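Side-chain contacts in cytochrome c, mono-and diheme variant (Methylophaga aminisulfidivorans MP, PDB 7C90), which probably carries electrons through a covalently bound heme c, as a cytochrome cL of the methanol oxidation system of a marine methylotroph: residues P112-D117 and F121-G126; G90-H95 and S130-Q135; E57-F62 and L139-I144. One frame throughout, in Å; residues are numbered along the deposited sequence.

Interaction 1. Residues P112-D117 and F121-G126; sequences PKNAND and FETIYG. With HEC (heme c), chain E.
N114 and T123 meet at about a right angle: the hydroxyl OG1 of T123 donates to N114 OD1 over 2.6 Å, in the carbonyl plane and on a lone pair of the amide oxygen. The other branch of the amide, N114 ND2, gives a fairly straight bond (160°) to propionate oxygen O1A of the heme, at 2.7 Å. With CG beside its backbone N (chi1 -69°), N114 swings out of the 3-10 segment 112-115 toward helix 117-126, and its two bonds fix which way round the amide lies. T123 is forked in use: OG1 serves N114 and also T39, while CG2, anti to the backbone N, rests 3.7 Å from C2A of the porphyrin. I124 adds its CD1 against the heme methyl CMB. Next to this, K113 reaches across with CG wedged between its backbone N and carbonyl carbon (chi1 68°) and a bend at chi3, bringing NZ to E122 OE1 at 2.8 Å, a salt bridge, NZ meeting OE1 from above the carboxylate plane. E122 OE2 has a second cation in K118. A leucine in place of N114 would probably leave the propionate without this donor and T123 without one of its partners. The buried amide thus couples the helix to the heme edge, and its N-H is likely to offset part of the propionate's negative charge.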
# COMPACT_ATOMS: atom_id res chain seq x y z
N PRO A 112 5.72 18.72 5.85
CA PRO A 112 5.13 20.06 5.99
C PRO A 112 5.27 21.01 4.78
O PRO A 112 4.37 21.84 4.52
CB PRO A 112 5.83 20.63 7.24
CG PRO A 112 7.09 19.80 7.43
CD PRO A 112 6.73 18.43 6.88
N LYS A 113 6.36 20.87 4.00
CA LYS A 113 6.55 21.70 2.78
C LYS A 113 5.38 21.50 1.81
O LYS A 113 5.21 22.35 0.94
CB LYS A 113 7.87 21.35 2.07
CG LYS A 113 7.90 19.96 1.44
CD LYS A 113 9.27 19.67 0.83
CE LYS A 113 9.19 19.08 -0.55
NZ LYS A 113 10.51 18.85 -1.18
N ASN A 114 4.61 20.40 1.92
CA ASN A 114 3.53 20.11 0.95
C ASN A 114 2.35 21.07 1.19
O ASN A 114 1.45 21.11 0.32
CB ASN A 114 3.15 18.62 0.92
CG ASN A 114 4.27 17.78 0.31
OD1 ASN A 114 4.96 18.24 -0.61
ND2 ASN A 114 4.46 16.57 0.82
N ALA A 115 2.39 21.90 2.23
CA ALA A 115 1.39 22.98 2.46
C ALA A 115 1.62 24.15 1.49
O ALA A 115 0.70 24.99 1.33
CB ALA A 115 1.44 23.45 3.89
N ASN A 116 2.79 24.21 0.83
CA ASN A 116 3.06 25.27 -0.17
C ASN A 116 3.26 24.61 -1.55
O ASN A 116 3.51 23.38 -1.61
CB ASN A 116 4.18 26.19 0.33
CG ASN A 116 5.55 25.55 0.32
OD1 ASN A 116 6.07 25.16 -0.74
ND2 ASN A 116 6.14 25.44 1.50
N ASP A 117 3.12 25.38 -2.63
CA ASP A 117 3.08 24.83 -4.00
C ASP A 117 4.50 24.40 -4.44
O ASP A 117 4.59 23.40 -5.20
CB ASP A 117 2.36 25.77 -4.96
CG ASP A 117 0.84 25.71 -4.80
OD1 ASP A 117 0.33 24.69 -4.27
OD2 ASP A 117 0.20 26.70 -5.20
N PHE A 121 4.88 20.45 -5.64
CA PHE A 121 5.44 20.13 -6.97
C PHE A 121 6.65 19.19 -6.74
O PHE A 121 6.72 18.12 -7.36
CB PHE A 121 5.83 21.39 -7.73
CG PHE A 121 6.43 21.10 -9.07
CD1 PHE A 121 7.80 20.87 -9.20
CD2 PHE A 121 5.64 21.02 -10.20
CE1 PHE A 121 8.35 20.55 -10.43
CE2 PHE A 121 6.20 20.72 -11.43
CZ PHE A 121 7.55 20.48 -11.54
N GLU A 122 7.53 19.50 -5.78
CA GLU A 122 8.75 18.65 -5.54
C GLU A 122 8.31 17.23 -5.22
O GLU A 122 8.95 16.32 -5.74
CB GLU A 122 9.65 19.20 -4.43
CG GLU A 122 10.27 20.52 -4.83
CD GLU A 122 10.76 21.39 -3.69
OE1 GLU A 122 10.26 21.23 -2.54
OE2 GLU A 122 11.64 22.25 -3.94
N THR A 123 7.29 17.06 -4.38
CA THR A 123 6.88 15.73 -3.90
C THR A 123 6.36 14.96 -5.13
O THR A 123 6.70 13.78 -5.31
CB THR A 123 5.90 15.84 -2.74
OG1 THR A 123 6.53 16.44 -1.61
CG2 THR A 123 5.31 14.50 -2.35
N ILE A 124 5.56 15.60 -5.96
CA ILE A 124 4.97 14.93 -7.15
C ILE A 124 6.08 14.66 -8.16
O ILE A 124 6.19 13.49 -8.65
CB ILE A 124 3.81 15.74 -7.75
CG1 ILE A 124 2.69 15.91 -6.72
CG2 ILE A 124 3.31 15.08 -9.02
CD1 ILE A 124 1.65 16.97 -7.08
N TYR A 125 6.85 15.69 -8.51
CA TYR A 125 7.87 15.56 -9.58
C TYR A 125 8.89 14.47 -9.21
O TYR A 125 9.12 13.55 -10.06
CB TYR A 125 8.46 16.94 -9.86
CG TYR A 125 9.40 16.98 -11.02
CD1 TYR A 125 8.95 17.11 -12.32
CD2 TYR A 125 10.75 16.83 -10.81
CE1 TYR A 125 9.84 17.09 -13.39
CE2 TYR A 125 11.65 16.82 -11.86
CZ TYR A 125 11.21 16.95 -13.15
OH TYR A 125 12.14 16.93 -14.15
N GLY A 126 9.49 14.59 -8.00
CA GLY A 126 10.66 13.81 -7.52
C GLY A 126 10.26 12.58 -6.72
O GLY A 126 11.11 11.76 -6.49
FE HEC E . 1.25 9.90 -3.69
CHA HEC E . 2.61 10.59 -0.60
CHB HEC E . 0.60 13.16 -4.15
CHC HEC E . 0.40 9.21 -6.94
CHD HEC E . 1.25 6.57 -2.94
NA HEC E . 1.61 11.57 -2.56
C1A HEC E . 2.11 11.70 -1.35
C2A HEC E . 2.22 13.08 -0.84
C3A HEC E . 1.65 13.86 -1.93
C4A HEC E . 1.25 12.81 -2.90
CMA HEC E . 1.40 15.32 -2.07
CAA HEC E . 2.79 13.57 0.44
CBA HEC E . 1.56 13.97 1.24
CGA HEC E . 1.93 14.61 2.53
O1A HEC E . 3.05 15.14 2.65
O2A HEC E . 1.10 14.50 3.47
NB HEC E . 0.61 11.02 -5.27
C1B HEC E . 0.34 12.30 -5.27
C2B HEC E . -0.20 12.83 -6.54
C3B HEC E . -0.23 11.64 -7.39
C4B HEC E . 0.29 10.60 -6.51
CMB HEC E . -0.61 14.24 -6.84
CAB HEC E . -0.68 11.55 -8.84
CBB HEC E . 0.26 12.25 -9.76
NC HEC E . 0.88 8.19 -4.74
C1C HEC E . 0.60 8.11 -6.05
C2C HEC E . 0.40 6.75 -6.57
C3C HEC E . 0.66 5.96 -5.36
C4C HEC E . 0.93 6.93 -4.31
CMC HEC E . 0.04 6.40 -7.97
CAC HEC E . 0.50 4.47 -5.32
CBC HEC E . 1.30 3.73 -6.35
ND HEC E . 1.80 8.79 -2.03
C1D HEC E . 1.73 7.47 -1.90
C2D HEC E . 2.24 6.96 -0.65
C3D HEC E . 2.66 8.14 0.07
C4D HEC E . 2.36 9.19 -0.91
CMD HEC E . 2.33 5.53 -0.25
CAD HEC E . 3.35 8.25 1.37
CBD HEC E . 4.83 8.37 0.97
CGD HEC E . 5.76 8.99 2.01
O1D HEC E . 5.37 9.09 3.19
O2D HEC E . 6.92 9.35 1.68

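Interaction 2. Residues G90-H95 and S130-Q135; sequences GCHGHH and SMMGPQ. With HEC (heme c), chain E.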
# COMPACT_ATOMS: atom_id res chain seq x y z
N GLY A 90 -5.97 5.88 -7.69
CA GLY A 90 -5.77 4.47 -7.28
C GLY A 90 -5.12 4.38 -5.90
O GLY A 90 -5.47 3.48 -5.16
N CYS A 91 -4.21 5.30 -5.55
CA CYS A 91 -3.54 5.27 -4.24
C CYS A 91 -4.11 6.33 -3.29
O CYS A 91 -3.94 6.13 -2.10
CB CYS A 91 -2.04 5.49 -4.41
SG CYS A 91 -1.27 4.20 -5.40
N HIS A 92 -4.61 7.47 -3.78
CA HIS A 92 -5.01 8.60 -2.89
C HIS A 92 -6.55 8.73 -2.76
O HIS A 92 -7.01 9.55 -1.97
CB HIS A 92 -4.32 9.88 -3.37
CG HIS A 92 -2.85 9.91 -3.09
ND1 HIS A 92 -2.38 10.20 -1.84
CD2 HIS A 92 -1.76 9.74 -3.89
CE1 HIS A 92 -1.05 10.21 -1.86
NE2 HIS A 92 -0.62 9.91 -3.13
N GLY A 93 -7.33 7.93 -3.49
CA GLY A 93 -8.81 7.98 -3.40
C GLY A 93 -9.38 8.98 -4.40
O GLY A 93 -8.70 10.01 -4.65
N HIS A 94 -10.57 8.71 -4.94
CA HIS A 94 -11.23 9.54 -5.99
C HIS A 94 -11.60 10.93 -5.44
O HIS A 94 -11.72 11.83 -6.25
CB HIS A 94 -12.40 8.80 -6.64
CG HIS A 94 -11.97 7.77 -7.63
ND1 HIS A 94 -11.77 6.45 -7.26
CD2 HIS A 94 -11.69 7.84 -8.95
CE1 HIS A 94 -11.40 5.75 -8.32
NE2 HIS A 94 -11.36 6.57 -9.38
N HIS A 95 -11.65 11.11 -4.12
CA HIS A 95 -11.90 12.42 -3.46
C HIS A 95 -10.68 12.90 -2.68
O HIS A 95 -10.86 13.77 -1.80
CB HIS A 95 -13.13 12.31 -2.54
CG HIS A 95 -14.29 11.74 -3.26
ND1 HIS A 95 -14.60 10.40 -3.18
CD2 HIS A 95 -15.15 12.30 -4.14
CE1 HIS A 95 -15.63 10.15 -3.96
NE2 HIS A 95 -15.98 11.30 -4.56
N SER A 130 8.72 4.71 -0.74
CA SER A 130 7.87 3.50 -0.97
C SER A 130 7.16 3.65 -2.32
O SER A 130 7.83 4.04 -3.28
CB SER A 130 6.93 3.32 0.22
OG SER A 130 6.34 2.03 0.22
N MET A 131 5.85 3.47 -2.33
CA MET A 131 5.02 3.49 -3.56
C MET A 131 4.80 4.90 -4.11
O MET A 131 4.12 5.02 -5.08
CB MET A 131 3.65 2.88 -3.25
CG MET A 131 3.73 1.70 -2.35
SD MET A 131 4.04 0.28 -3.36
CE MET A 131 2.60 0.35 -4.41
N MET A 132 5.32 5.94 -3.48
CA MET A 132 5.10 7.30 -4.04
C MET A 132 6.29 7.58 -4.96
O MET A 132 7.25 8.16 -4.53
CB MET A 132 4.98 8.34 -2.93
CG MET A 132 4.56 9.72 -3.39
SD MET A 132 3.23 9.85 -4.56
CE MET A 132 3.67 11.42 -5.27
N GLY A 133 6.19 7.07 -6.18
CA GLY A 133 7.27 7.22 -7.17
C GLY A 133 7.33 8.60 -7.79
O GLY A 133 6.37 9.31 -7.75
N PRO A 134 8.47 9.01 -8.36
CA PRO A 134 8.54 10.29 -9.05
C PRO A 134 7.65 10.23 -10.30
O PRO A 134 7.57 9.22 -10.92
CB PRO A 134 10.02 10.42 -9.38
CG PRO A 134 10.51 9.01 -9.44
CD PRO A 134 9.73 8.29 -8.37
N GLN A 135 7.00 11.33 -10.63
CA GLN A 135 6.10 11.35 -11.80
C GLN A 135 6.73 12.11 -12.97
O GLN A 135 6.04 12.32 -13.93
CB GLN A 135 4.78 12.00 -11.42
CG GLN A 135 4.11 11.32 -10.26
CD GLN A 135 3.38 10.07 -10.71
OE1 GLN A 135 3.12 9.87 -11.87
NE2 GLN A 135 3.05 9.24 -9.76
FE HEC E . 1.25 9.90 -3.69
CHA HEC E . 2.61 10.59 -0.60
CHB HEC E . 0.60 13.16 -4.15
CHC HEC E . 0.40 9.21 -6.94
CHD HEC E . 1.25 6.57 -2.94
NA HEC E . 1.61 11.57 -2.56
C1A HEC E . 2.11 11.70 -1.35
C2A HEC E . 2.22 13.08 -0.84
C3A HEC E . 1.65 13.86 -1.93
C4A HEC E . 1.25 12.81 -2.90
CMA HEC E . 1.40 15.32 -2.07
CAA HEC E . 2.79 13.57 0.44
CBA HEC E . 1.56 13.97 1.24
CGA HEC E . 1.93 14.61 2.53
O1A HEC E . 3.05 15.14 2.65
O2A HEC E . 1.10 14.50 3.47
NB HEC E . 0.61 11.02 -5.27
C1B HEC E . 0.34 12.30 -5.27
C2B HEC E . -0.20 12.83 -6.54
C3B HEC E . -0.23 11.64 -7.39
C4B HEC E . 0.29 10.60 -6.51
CMB HEC E . -0.61 14.24 -6.84
CAB HEC E . -0.68 11.55 -8.84
CBB HEC E . 0.26 12.25 -9.76
NC HEC E . 0.88 8.19 -4.74
C1C HEC E . 0.60 8.11 -6.05
C2C HEC E . 0.40 6.75 -6.57
C3C HEC E . 0.66 5.96 -5.36
C4C HEC E . 0.93 6.93 -4.31
CMC HEC E . 0.04 6.40 -7.97
CAC HEC E . 0.50 4.47 -5.32
CBC HEC E . 1.30 3.73 -6.35
ND HEC E . 1.80 8.79 -2.03
C1D HEC E . 1.73 7.47 -1.90
C2D HEC E . 2.24 6.96 -0.65
C3D HEC E . 2.66 8.14 0.07
C4D HEC E . 2.36 9.19 -0.91
CMD HEC E . 2.33 5.53 -0.25
CAD HEC E . 3.35 8.25 1.37
CBD HEC E . 4.83 8.37 0.97
CGD HEC E . 5.76 8.99 2.01
O1D HEC E . 5.37 9.09 3.19
O2D HEC E . 6.92 9.35 1.68
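The imidazole of H92 and the porphyrin of heme c are the flat groups here, and the iron joins them: H92 NE2 binds it from one face of the macrocycle at 2.0 Å, M132 SD from the opposite face at 2.2 Å. The methionine sulfur therefore lies at the edge of the imidazole, 87° off the ring normal, and H92 NE2 and M132 SD stand 4.1 Å apart with the metal between them. The heme meso carbon CHA also lies in the plane of the imidazole, at its edge. At the rim of the porphyrin, C91 SG forms a thioether to CAC (1.8 Å), and on the methionine side the backbone oxygen M131 O approaches the vinyl-derived carbon CBC. C91 and H92 are the last two residues of the CXXCH heme-binding motif, whose first cysteine, C88, makes the other covalent link; His-Met ligation of a heme c held by two thioethers is characteristic of class I cytochromes c. On the far side of the imidazole from the iron, H92 ND1 bonds to the carbonyl oxygen of P102, which fixes the rotation of the imidazole and would probably strengthen its donation to iron. M132 sits at the centre of an inverse gamma turn; its CG is anti to the backbone N (chi1 -172°) and the chain then bends at chi2 (45°), which lays CB and CG over pyrrole nitrogen ND and carries the sulfur to the iron. Further round the rim, the amide nitrogen Q135 NE2 comes within 3.9 Å of meso carbon CHC.

Interaction 3. Residues E57-F62 and L139-I144; sequences EAVEHF and LTKDEI
V59 of helix 57-65 packs on the first turn of helix 141-153, where K141 and D142 present backbone more than side chain. This is helix-helix packing of the first helix of the chain on the N-terminal turn of helix 141-153, which corresponds to the C-terminal helix of the class I cytochrome c fold. The V59 contact itself is packing away from the annotated sites, although L139, just before the helix, does reach the heme. The tight part is one methyl: V59 CG2 comes 3.3 Å from the backbone nitrogen D142 N and also sits against D142 CA, while the CB atoms of K141 and D142 lie close by. Valine's first torsion (chi1 164°) turns CG1 anti to the backbone N and CG2 beside that nitrogen, which presents both methyls to helix 141-153, CG1 coming 4.1 Å from K141 CB. The two backbones come closest here, the CA atoms of V59 and D142 being 5.7 Å apart. L145, about one turn on from D142, also touches V59.

The looser side holds the polar ends. A58 CB only grazes D142 OD1, and that oxygen takes its hydrogen bonds from Y70 and T56, T56 OG1 being bonded in turn to V59 N; the carboxylate thus ties both helices to one small polar network. Of the K141 side chain only CB meets V59: the chain bends at chi3 and chi4 and leads away, so that NZ ends on the carbonyl oxygen of L47. The start of helix 141-153 is itself held by a capping box, in which E143 N bonds to T140 OG1 at 3.0 Å and T140 N returns the bond to E143 OE1 at 2.8 Å, meeting that oxygen on its anti side, 17° out of the carboxylate plane.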
# COMPACT_ATOMS: atom_id res chain seq x y z
N GLU A 57 2.88 29.22 -19.96
CA GLU A 57 3.07 30.41 -19.11
C GLU A 57 3.04 29.99 -17.62
O GLU A 57 3.86 30.50 -16.86
CB GLU A 57 1.98 31.44 -19.43
CG GLU A 57 2.00 32.64 -18.50
CD GLU A 57 0.80 33.57 -18.59
OE1 GLU A 57 -0.18 33.22 -19.28
OE2 GLU A 57 0.85 34.63 -17.95
N ALA A 58 2.12 29.11 -17.22
CA ALA A 58 2.05 28.58 -15.84
C ALA A 58 3.37 27.89 -15.47
O ALA A 58 3.90 28.15 -14.36
CB ALA A 58 0.87 27.65 -15.69
N VAL A 59 3.93 27.09 -16.36
CA VAL A 59 5.19 26.36 -16.04
C VAL A 59 6.33 27.39 -15.93
O VAL A 59 7.09 27.35 -14.93
CB VAL A 59 5.48 25.24 -17.05
CG1 VAL A 59 6.91 24.75 -16.98
CG2 VAL A 59 4.49 24.09 -16.88
N GLU A 60 6.45 28.31 -16.88
CA GLU A 60 7.57 29.30 -16.83
C GLU A 60 7.41 30.13 -15.54
O GLU A 60 8.41 30.32 -14.80
CB GLU A 60 7.62 30.13 -18.11
CG GLU A 60 8.71 31.20 -18.11
CD GLU A 60 8.66 32.18 -19.28
OE1 GLU A 60 8.39 31.73 -20.41
OE2 GLU A 60 8.88 33.40 -19.05
N HIS A 61 6.19 30.56 -15.23
CA HIS A 61 5.88 31.35 -14.01
C HIS A 61 6.30 30.54 -12.76
O HIS A 61 6.94 31.11 -11.84
CB HIS A 61 4.40 31.73 -13.94
CG HIS A 61 4.11 32.67 -12.81
ND1 HIS A 61 4.61 33.95 -12.78
CD2 HIS A 61 3.41 32.50 -11.67
CE1 HIS A 61 4.20 34.55 -11.68
NE2 HIS A 61 3.46 33.69 -10.99
N PHE A 62 5.98 29.24 -12.76
CA PHE A 62 6.20 28.37 -11.59
C PHE A 62 7.70 28.22 -11.38
O PHE A 62 8.14 28.35 -10.21
CB PHE A 62 5.49 27.03 -11.70
CG PHE A 62 5.76 26.14 -10.51
CD1 PHE A 62 5.10 26.36 -9.32
CD2 PHE A 62 6.75 25.18 -10.55
CE1 PHE A 62 5.35 25.57 -8.21
CE2 PHE A 62 7.03 24.41 -9.42
CZ PHE A 62 6.33 24.60 -8.26
N LEU A 139 4.18 12.42 -16.38
CA LEU A 139 3.40 13.67 -16.48
C LEU A 139 4.32 14.82 -16.88
O LEU A 139 5.43 14.84 -16.38
CB LEU A 139 2.78 13.99 -15.13
CG LEU A 139 1.85 12.94 -14.53
CD1 LEU A 139 1.38 13.38 -13.18
CD2 LEU A 139 0.67 12.67 -15.45
N THR A 140 3.86 15.72 -17.75
CA THR A 140 4.53 17.01 -18.02
C THR A 140 4.42 17.90 -16.77
O THR A 140 3.50 17.68 -15.89
CB THR A 140 3.99 17.76 -19.24
OG1 THR A 140 2.69 18.27 -18.89
CG2 THR A 140 3.91 16.90 -20.49
N LYS A 141 5.30 18.89 -16.69
CA LYS A 141 5.27 19.91 -15.61
C LYS A 141 3.93 20.64 -15.64
O LYS A 141 3.35 20.82 -14.57
CB LYS A 141 6.47 20.84 -15.75
CG LYS A 141 7.79 20.19 -15.35
CD LYS A 141 8.89 21.20 -15.17
CE LYS A 141 9.59 21.52 -16.47
NZ LYS A 141 10.37 20.35 -16.95
N ASP A 142 3.39 20.93 -16.82
CA ASP A 142 2.09 21.62 -16.95
C ASP A 142 0.99 20.73 -16.38
O ASP A 142 0.08 21.26 -15.72
CB ASP A 142 1.77 21.99 -18.40
CG ASP A 142 0.64 23.00 -18.48
OD1 ASP A 142 0.84 24.13 -18.00
OD2 ASP A 142 -0.46 22.62 -18.98
N GLU A 143 1.06 19.41 -16.63
CA GLU A 143 0.06 18.45 -16.12
C GLU A 143 0.14 18.37 -14.60
O GLU A 143 -0.90 18.35 -13.94
CB GLU A 143 0.24 17.09 -16.77
CG GLU A 143 -0.18 17.06 -18.22
CD GLU A 143 0.16 15.74 -18.92
OE1 GLU A 143 1.25 15.14 -18.63
OE2 GLU A 143 -0.68 15.31 -19.73
N ILE A 144 1.34 18.39 -14.04
CA ILE A 144 1.52 18.38 -12.56
C ILE A 144 0.86 19.63 -11.97
O ILE A 144 0.13 19.50 -10.97
CB ILE A 144 3.00 18.23 -12.20
CG1 ILE A 144 3.50 16.82 -12.56
CG2 ILE A 144 3.27 18.56 -10.73
CD1 ILE A 144 5.01 16.68 -12.53

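How the interactions relate
From the N terminus, helix 57-65 comes first, and interaction 3 closes the widest loop, when residues 139-144 return to it. Inside that loop, residues 90-95 at the CXXCH helix are joined through the heme to 130-135, closing interaction 2. Interaction 1 is nested deepest, a short closure between 112-117 and 121-126. The three nest without crossing. Helix 117-126 links them: I124 O receives Q135 N at 3.0 Å, a probable hydrogen bond to the methionine loop, while F121 packs on F62 and I144 of interaction 3. Interactions 1 and 2 share the heme; interaction 3 adds helix 57-65, the first in the chain.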